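Local coordinates for protein protelomerase (Agrobacterium tumefaciens, PDB 4F43) that generates and protects the hairpin telomeres of a linear chromosome, probably by cutting DNA and rejoining its strands as closed ends, at residues 107-110 with 111-115; 260-263 with 264-268. The protein carries 1 engineered substitution. All blocks are in the same frame, centred on the assembly; numbering follows the deposited sequence. Where two conformers were deposited one is given.

Contact 1: 107-110 with 111-115; sequences KMEK and IANKH. With nucleotides of chain B.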
loop_
_atom_site.group_PDB
_atom_site.type_symbol
_atom_site.label_atom_id
_atom_site.label_comp_id
_atom_site.label_asym_id
_atom_site.label_seq_id
_atom_site.Cartn_x
_atom_site.Cartn_y
_atom_site.Cartn_z
ATOM N N LYS A 107 8.960 14.866 2.042
ATOM C CA LYS A 107 9.089 13.452 1.691
ATOM C C LYS A 107 10.524 13.087 1.319
ATOM O O LYS A 107 11.157 12.239 1.971
ATOM C CB LYS A 107 8.151 13.099 0.535
ATOM C CG LYS A 107 8.312 11.677 0.029
ATOM C CD LYS A 107 7.487 11.432 -1.220
ATOM C CE LYS A 107 8.015 12.236 -2.397
ATOM N NZ LYS A 107 7.228 11.980 -3.636
ATOM N N MET A 108 11.037 13.724 0.269
ATOM C CA MET A 108 12.391 13.456 -0.210
ATOM C C MET A 108 13.432 13.750 0.867
ATOM O O MET A 108 14.506 13.145 0.897
ATOM C CB MET A 108 12.683 14.281 -1.465
ATOM C CG MET A 108 11.696 14.055 -2.601
ATOM S SD MET A 108 11.700 12.356 -3.203
ATOM C CE MET A 108 13.388 12.206 -3.784
ATOM N N GLU A 109 13.110 14.694 1.747
ATOM C CA GLU A 109 13.983 15.011 2.870
ATOM C C GLU A 109 14.050 13.817 3.813
ATOM O O GLU A 109 15.132 13.418 4.246
ATOM C CB GLU A 109 13.473 16.235 3.628
ATOM C CG GLU A 109 14.237 16.532 4.907
ATOM C CD GLU A 109 13.599 17.640 5.721
ATOM O OE1 GLU A 109 12.534 17.395 6.328
ATOM O OE2 GLU A 109 14.160 18.756 5.748
ATOM N N LYS A 110 12.886 13.253 4.123
ATOM C CA LYS A 110 12.801 12.075 4.981
ATOM C C LYS A 110 13.585 10.913 4.391
ATOM O O LYS A 110 14.362 10.254 5.090
ATOM C CB LYS A 110 11.344 11.660 5.185
ATOM C CG LYS A 110 10.557 12.573 6.104
ATOM C CD LYS A 110 9.088 12.196 6.108
ATOM C CE LYS A 110 8.300 13.061 7.070
ATOM N NZ LYS A 110 6.835 12.904 6.865
ATOM N N ILE A 111 13.371 10.667 3.102
ATOM C CA ILE A 111 14.100 9.613 2.403
ATOM C C ILE A 111 15.609 9.844 2.500
ATOM O O ILE A 111 16.377 8.915 2.768
ATOM C CB ILE A 111 13.680 9.529 0.926
ATOM C CG1 ILE A 111 12.191 9.194 0.819
ATOM C CG2 ILE A 111 14.520 8.496 0.184
ATOM C CD1 ILE A 111 11.619 9.405 -0.567
ATOM N N ALA A 112 16.019 11.094 2.302
ATOM C CA ALA A 112 17.428 11.466 2.389
ATOM C C ALA A 112 18.004 11.175 3.771
ATOM O O ALA A 112 19.118 10.665 3.892
ATOM C CB ALA A 112 17.610 12.929 2.039
ATOM N N ASN A 113 17.241 11.503 4.810
ATOM C CA ASN A 113 17.657 11.217 6.179
ATOM C C ASN A 113 17.778 9.720 6.431
ATOM O O ASN A 113 18.697 9.270 7.115
ATOM C CB ASN A 113 16.680 11.826 7.185
ATOM C CG ASN A 113 16.679 13.341 7.155
ATOM O OD1 ASN A 113 15.629 13.968 7.013
ATOM N ND2 ASN A 113 17.859 13.937 7.292
ATOM N N LYS A 114 16.846 8.955 5.872
ATOM C CA LYS A 114 16.850 7.505 6.037
ATOM C C LYS A 114 18.016 6.850 5.309
ATOM O O LYS A 114 18.507 5.798 5.724
ATOM C CB LYS A 114 15.530 6.904 5.546
ATOM C CG LYS A 114 14.701 6.239 6.638
ATOM C CD LYS A 114 13.463 7.055 6.988
ATOM C CE LYS A 114 13.819 8.355 7.696
ATOM N NZ LYS A 114 12.602 9.140 8.041
ATOM N N HIS A 115 18.455 7.472 4.220
ATOM C CA HIS A 115 19.556 6.929 3.432
ATOM C C HIS A 115 20.923 7.166 4.073
ATOM O O HIS A 115 21.893 6.476 3.758
ATOM C CB HIS A 115 19.526 7.503 2.015
ATOM C CG HIS A 115 18.585 6.788 1.096
ATOM N ND1 HIS A 115 18.986 6.255 -0.109
ATOM C CD2 HIS A 115 17.266 6.512 1.211
ATOM C CE1 HIS A 115 17.952 5.689 -0.702
ATOM N NE2 HIS A 115 16.895 5.829 0.079
ATOM P P DT B 12 6.022 9.325 7.284
ATOM O OP1 DT B 12 7.180 8.888 8.096
ATOM O OP2 DT B 12 6.039 10.655 6.635
ATOM O "O5'" DT B 12 5.748 8.230 6.152
ATOM C "C5'" DT B 12 5.529 6.877 6.533
ATOM C "C4'" DT B 12 5.036 6.050 5.359
ATOM O "O4'" DT B 12 3.811 6.629 4.840
ATOM C "C3'" DT B 12 5.987 5.960 4.167
ATOM O "O3'" DT B 12 5.913 4.644 3.634
ATOM C "C2'" DT B 12 5.411 6.979 3.195
ATOM C "C1'" DT B 12 3.934 6.711 3.436
ATOM N N1 DT B 12 2.990 7.740 2.913
ATOM C C2 DT B 12 2.086 7.337 1.964
ATOM O O2 DT B 12 2.028 6.197 1.538
ATOM N N3 DT B 12 1.245 8.320 1.527
ATOM C C4 DT B 12 1.200 9.638 1.923
ATOM O O4 DT B 12 0.387 10.429 1.449
ATOM C C5 DT B 12 2.174 10.000 2.923
ATOM C C7 DT B 12 2.234 11.407 3.439
ATOM C C6 DT B 12 3.011 9.046 3.364
#
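K107 to K114 span two turns of the long helix 97-115, and their contact is a worked example of i to i+4 pairing on an alpha-helix that lies against DNA. Four consecutive backbone bonds form its frame: the amides of I111, A112, N113 and K114 donate to the carbonyls of K107, M108, E109 and K110. The pair I111 N to K107 O, at 2.9 Å, is the straightest of the four, with an N-H...O angle of 168°.

Apolar contact is light and gathers round I111. With CG1 beside its own backbone N (chi1 -61°), I111 carries CD1 back along the helix, where it lies alongside M108, 4.0 Å from SD, and alongside the aliphatic part of K107, 4.1 Å from CG. Beyond the helix, M108 meets E299 and I111 meets S303.

The polar ends reach further. E109 turns back along the same helix to a salt bridge with R105, while K107 NZ is hydrogen-bonded to O4 of a thymine base of the bound DNA. K110 sends an extended chain to DT12 of chain B. Its NZ donates to the phosphate oxygen OP2, modelled at 2.4 Å; so short a value makes the exact distance doubtful, although the charge pairing is plausible. CE of K110 follows at 3.3 Å from the same OP2.

K114, one turn on, behaves differently. Bends at chi2 and chi3 fold its chain back over the previous turn, toward the DNA side. Its NZ stops 5.4 Å from OP1 of DT12, consistent with a contribution to the positive field round this phosphate, while its CE rests 3.3 Å from the carbonyl O of K110.

Contact 2: 260-263 with 264-268; sequences KPYG and LRHLY. With nucleotides of chain B.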
loop_
_atom_site.group_PDB
_atom_site.type_symbol
_atom_site.label_atom_id
_atom_site.label_comp_id
_atom_site.label_asym_id
_atom_site.label_seq_id
_atom_site.Cartn_x
_atom_site.Cartn_y
_atom_site.Cartn_z
ATOM N N LYS A 260 6.079 -3.413 11.715
ATOM C CA LYS A 260 4.955 -3.069 10.854
ATOM C C LYS A 260 4.951 -3.974 9.623
ATOM O O LYS A 260 6.013 -4.343 9.122
ATOM C CB LYS A 260 5.008 -1.592 10.450
ATOM C CG LYS A 260 4.471 -0.642 11.514
ATOM C CD LYS A 260 5.566 0.227 12.114
ATOM C CE LYS A 260 5.684 1.564 11.392
ATOM N NZ LYS A 260 6.071 1.422 9.961
ATOM N N PRO A 261 3.752 -4.341 9.139
ATOM C CA PRO A 261 3.570 -5.271 8.016
ATOM C C PRO A 261 4.333 -4.889 6.749
ATOM O O PRO A 261 4.690 -5.773 5.970
ATOM C CB PRO A 261 2.063 -5.204 7.755
ATOM C CG PRO A 261 1.477 -4.863 9.079
ATOM C CD PRO A 261 2.464 -3.931 9.726
ATOM N N TYR A 262 4.582 -3.600 6.546
ATOM C CA TYR A 262 5.239 -3.145 5.325
ATOM C C TYR A 262 6.761 -3.270 5.397
ATOM O O TYR A 262 7.444 -3.238 4.373
ATOM C CB TYR A 262 4.831 -1.709 4.984
ATOM C CG TYR A 262 4.839 -1.414 3.499
ATOM C CD1 TYR A 262 3.714 -1.650 2.720
ATOM C CD2 TYR A 262 5.973 -0.909 2.876
ATOM C CE1 TYR A 262 3.716 -1.385 1.360
ATOM C CE2 TYR A 262 5.985 -0.642 1.518
ATOM C CZ TYR A 262 4.854 -0.882 0.766
ATOM O OH TYR A 262 4.860 -0.617 -0.584
ATOM N N GLY A 263 7.286 -3.419 6.608
ATOM C CA GLY A 263 8.712 -3.615 6.798
ATOM C C GLY A 263 9.183 -4.922 6.188
ATOM O O GLY A 263 10.339 -5.055 5.782
ATOM N N LEU A 264 8.273 -5.890 6.117
ATOM C CA LEU A 264 8.568 -7.194 5.536
ATOM C C LEU A 264 8.832 -7.086 4.037
ATOM O O LEU A 264 9.533 -7.913 3.462
ATOM C CB LEU A 264 7.413 -8.162 5.796
ATOM C CG LEU A 264 7.068 -8.429 7.263
ATOM C CD1 LEU A 264 5.841 -9.320 7.372
ATOM C CD2 LEU A 264 8.252 -9.053 7.980
ATOM N N ARG A 265 8.259 -6.062 3.414
ATOM C CA ARG A 265 8.457 -5.809 1.991
ATOM C C ARG A 265 9.853 -5.235 1.755
ATOM O O ARG A 265 10.557 -5.632 0.820
ATOM C CB ARG A 265 7.380 -4.850 1.476
ATOM C CG ARG A 265 7.303 -4.719 -0.036
ATOM C CD ARG A 265 5.921 -4.234 -0.454
ATOM N NE ARG A 265 5.900 -3.684 -1.806
ATOM C CZ ARG A 265 5.682 -4.400 -2.905
ATOM N NH1 ARG A 265 5.470 -5.706 -2.820
ATOM N NH2 ARG A 265 5.680 -3.806 -4.092
ATOM N N HIS A 266 10.245 -4.301 2.618
ATOM C CA HIS A 266 11.589 -3.738 2.597
ATOM C C HIS A 266 12.629 -4.835 2.797
ATOM O O HIS A 266 13.585 -4.954 2.023
ATOM C CB HIS A 266 11.742 -2.686 3.699
ATOM C CG HIS A 266 10.917 -1.454 3.485
ATOM N ND1 HIS A 266 11.097 -0.305 4.224
ATOM C CD2 HIS A 266 9.911 -1.191 2.618
ATOM C CE1 HIS A 266 10.238 0.614 3.820
ATOM N NE2 HIS A 266 9.507 0.102 2.848
ATOM N N LEU A 267 12.431 -5.634 3.843
ATOM C CA LEU A 267 13.334 -6.735 4.152
ATOM C C LEU A 267 13.376 -7.747 3.010
ATOM O O LEU A 267 14.427 -8.309 2.703
ATOM C CB LEU A 267 12.916 -7.421 5.454
ATOM C CG LEU A 267 13.839 -8.532 5.957
ATOM C CD1 LEU A 267 15.246 -7.998 6.178
ATOM C CD2 LEU A 267 13.288 -9.151 7.233
ATOM N N TYR A 268 12.224 -7.973 2.387
ATOM C CA TYR A 268 12.137 -8.834 1.214
ATOM C C TYR A 268 13.039 -8.308 0.102
ATOM O O TYR A 268 13.816 -9.063 -0.494
ATOM C CB TYR A 268 10.686 -8.921 0.736
ATOM C CG TYR A 268 10.510 -9.506 -0.644
ATOM C CD1 TYR A 268 10.708 -10.860 -0.878
ATOM C CD2 TYR A 268 10.125 -8.705 -1.710
ATOM C CE1 TYR A 268 10.541 -11.396 -2.140
ATOM C CE2 TYR A 268 9.951 -9.233 -2.972
ATOM C CZ TYR A 268 10.163 -10.575 -3.183
ATOM O OH TYR A 268 9.992 -11.098 -4.442
ATOM P P DG B 24 1.620 -0.833 7.463
ATOM O OP1 DG B 24 3.044 -1.139 7.736
ATOM O OP2 DG B 24 0.585 -1.870 7.669
ATOM O "O5'" DG B 24 1.210 0.445 8.332
ATOM C "C5'" DG B 24 2.116 1.537 8.444
ATOM C "C4'" DG B 24 1.587 2.590 9.403
ATOM O "O4'" DG B 24 0.372 3.177 8.868
ATOM C "C3'" DG B 24 1.220 2.084 10.798
ATOM O "O3'" DG B 24 1.689 3.017 11.765
ATOM C "C2'" DG B 24 -0.304 2.044 10.766
ATOM C "C1'" DG B 24 -0.553 3.287 9.929
ATOM N N9 DG B 24 -1.911 3.417 9.405
ATOM C C8 DG B 24 -2.582 2.588 8.537
ATOM N N7 DG B 24 -3.794 2.996 8.265
ATOM C C5 DG B 24 -3.935 4.170 8.996
ATOM C C6 DG B 24 -5.026 5.069 9.110
ATOM O O6 DG B 24 -6.139 5.011 8.565
ATOM N N1 DG B 24 -4.730 6.132 9.964
ATOM C C2 DG B 24 -3.534 6.301 10.623
ATOM N N2 DG B 24 -3.423 7.381 11.405
ATOM N N3 DG B 24 -2.510 5.470 10.525
ATOM C C4 DG B 24 -2.783 4.435 9.698
ATOM P P DA B 13 7.190 3.988 2.914
ATOM O OP1 DA B 13 7.351 2.611 3.435
ATOM O OP2 DA B 13 8.310 4.948 3.006
ATOM O "O5'" DA B 13 6.749 3.896 1.381
ATOM C "C5'" DA B 13 5.548 3.221 1.032
ATOM C "C4'" DA B 13 5.317 3.285 -0.466
ATOM O "O4'" DA B 13 4.401 4.369 -0.765
ATOM C "C3'" DA B 13 6.567 3.553 -1.298
ATOM O "O3'" DA B 13 6.488 2.834 -2.521
ATOM C "C2'" DA B 13 6.504 5.057 -1.536
ATOM C "C1'" DA B 13 5.001 5.253 -1.691
ATOM N N9 DA B 13 4.536 6.603 -1.394
ATOM C C8 DA B 13 5.123 7.535 -0.585
ATOM N N7 DA B 13 4.460 8.666 -0.517
ATOM C C5 DA B 13 3.362 8.461 -1.338
ATOM C C6 DA B 13 2.268 9.273 -1.696
ATOM N N6 DA B 13 2.082 10.525 -1.259
ATOM N N1 DA B 13 1.357 8.746 -2.537
ATOM C C2 DA B 13 1.524 7.500 -2.989
ATOM N N3 DA B 13 2.505 6.643 -2.721
ATOM C C4 DA B 13 3.397 7.192 -1.884
ATOM P P DT B 23 -2.214 -1.973 1.671
ATOM O OP1 DT B 23 -1.484 -3.237 1.422
ATOM O OP2 DT B 23 -3.635 -2.010 2.074
ATOM O "O5'" DT B 23 -1.412 -1.134 2.770
ATOM C "C5'" DT B 23 -0.002 -0.981 2.661
ATOM C "C4'" DT B 23 0.528 -0.068 3.753
ATOM O "O4'" DT B 23 -0.165 1.206 3.689
ATOM C "C3'" DT B 23 0.334 -0.574 5.182
ATOM O "O3'" DT B 23 1.507 -0.312 5.947
ATOM C "C2'" DT B 23 -0.848 0.242 5.687
ATOM C "C1'" DT B 23 -0.559 1.566 4.997
ATOM N N1 DT B 23 -1.719 2.500 4.932
ATOM C C2 DT B 23 -1.636 3.692 5.610
ATOM O O2 DT B 23 -0.661 4.021 6.261
ATOM N N3 DT B 23 -2.740 4.492 5.499
ATOM C C4 DT B 23 -3.898 4.233 4.796
ATOM O O4 DT B 23 -4.832 5.033 4.768
ATOM C C5 DT B 23 -3.923 2.966 4.106
ATOM C C7 DT B 23 -5.125 2.562 3.305
ATOM C C6 DT B 23 -2.848 2.172 4.207
#
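Y262 and R265 meet where a loop becomes the helix 263-276, within the telomere resolvase ResT/TelK catalytic domain, and illustrate how a helix's first turn can serve a DNA-binding surface. K260 to G263 make a type I beta turn, closed by G263 N to K260 O at 3.0 Å. The chain then passes directly into the helix, whose first strong i to i+4 bond runs from L267 N to G263 O at 2.9 Å.

The tight part lies round Y262. Its carbonyl O takes the R265 amide N at 3.1 Å, from well above the carbonyl plane, and a weak second bond from H266 N. R265 keeps an extended chain, with CG anti to its backbone N (chi1 -168°), which brings CD over one face of the tyrosine ring, 4.2 Å from the centroid, in a CH-pi contact. At the ring's edge and in its plane sits H266 NE2, 3.7 Å from CD2 of Y262, the two aromatic planes 88° apart. The tyrosine hydroxyl is hydrogen-bonded to that of Y304.

The DNA side is filled by phosphates and sugar. Y262 N donates to OP1 of DG24 of chain B at 3.1 Å, with P261 and K260 CB packed against the same phosphate, and the tyrosine ring lies near the DT23 sugar. H266 NE2 approaches OP1 of DA13 of chain B to 3.4 Å. Looser is the partly exposed K260 end, whose bent chain stays clear of 264-268 and packs on a phosphate of the bound DNA.

Behind this surface, P261 packs on L241 and V245 of helix 230-248, L264 and L267 reach V127 and Y124 of helix 124-134, and Y268 OH is hydrogen-bonded to the carbonyl O of P201 on strand 198-201.

In the fold
Followed from the N terminus, the chain of this fragment reaches contact 1 near the end of helix 97-115 and contact 2 much later, at the start of helix 263-276. Each is local, so neither closes a long loop, and the two stand in series without nesting or crossing. Their centres lie about 18 Å apart and their nearest atoms about 8 Å, with no direct touch. The DNA relates them: contact 1 holds DT12 and contact 2 approaches DA13, the next nucleotide along chain B, and also DT23 and DG24. The loop between helix 283-291 and strand 307-308 links them too, since T306 is touched by K114 and by H266.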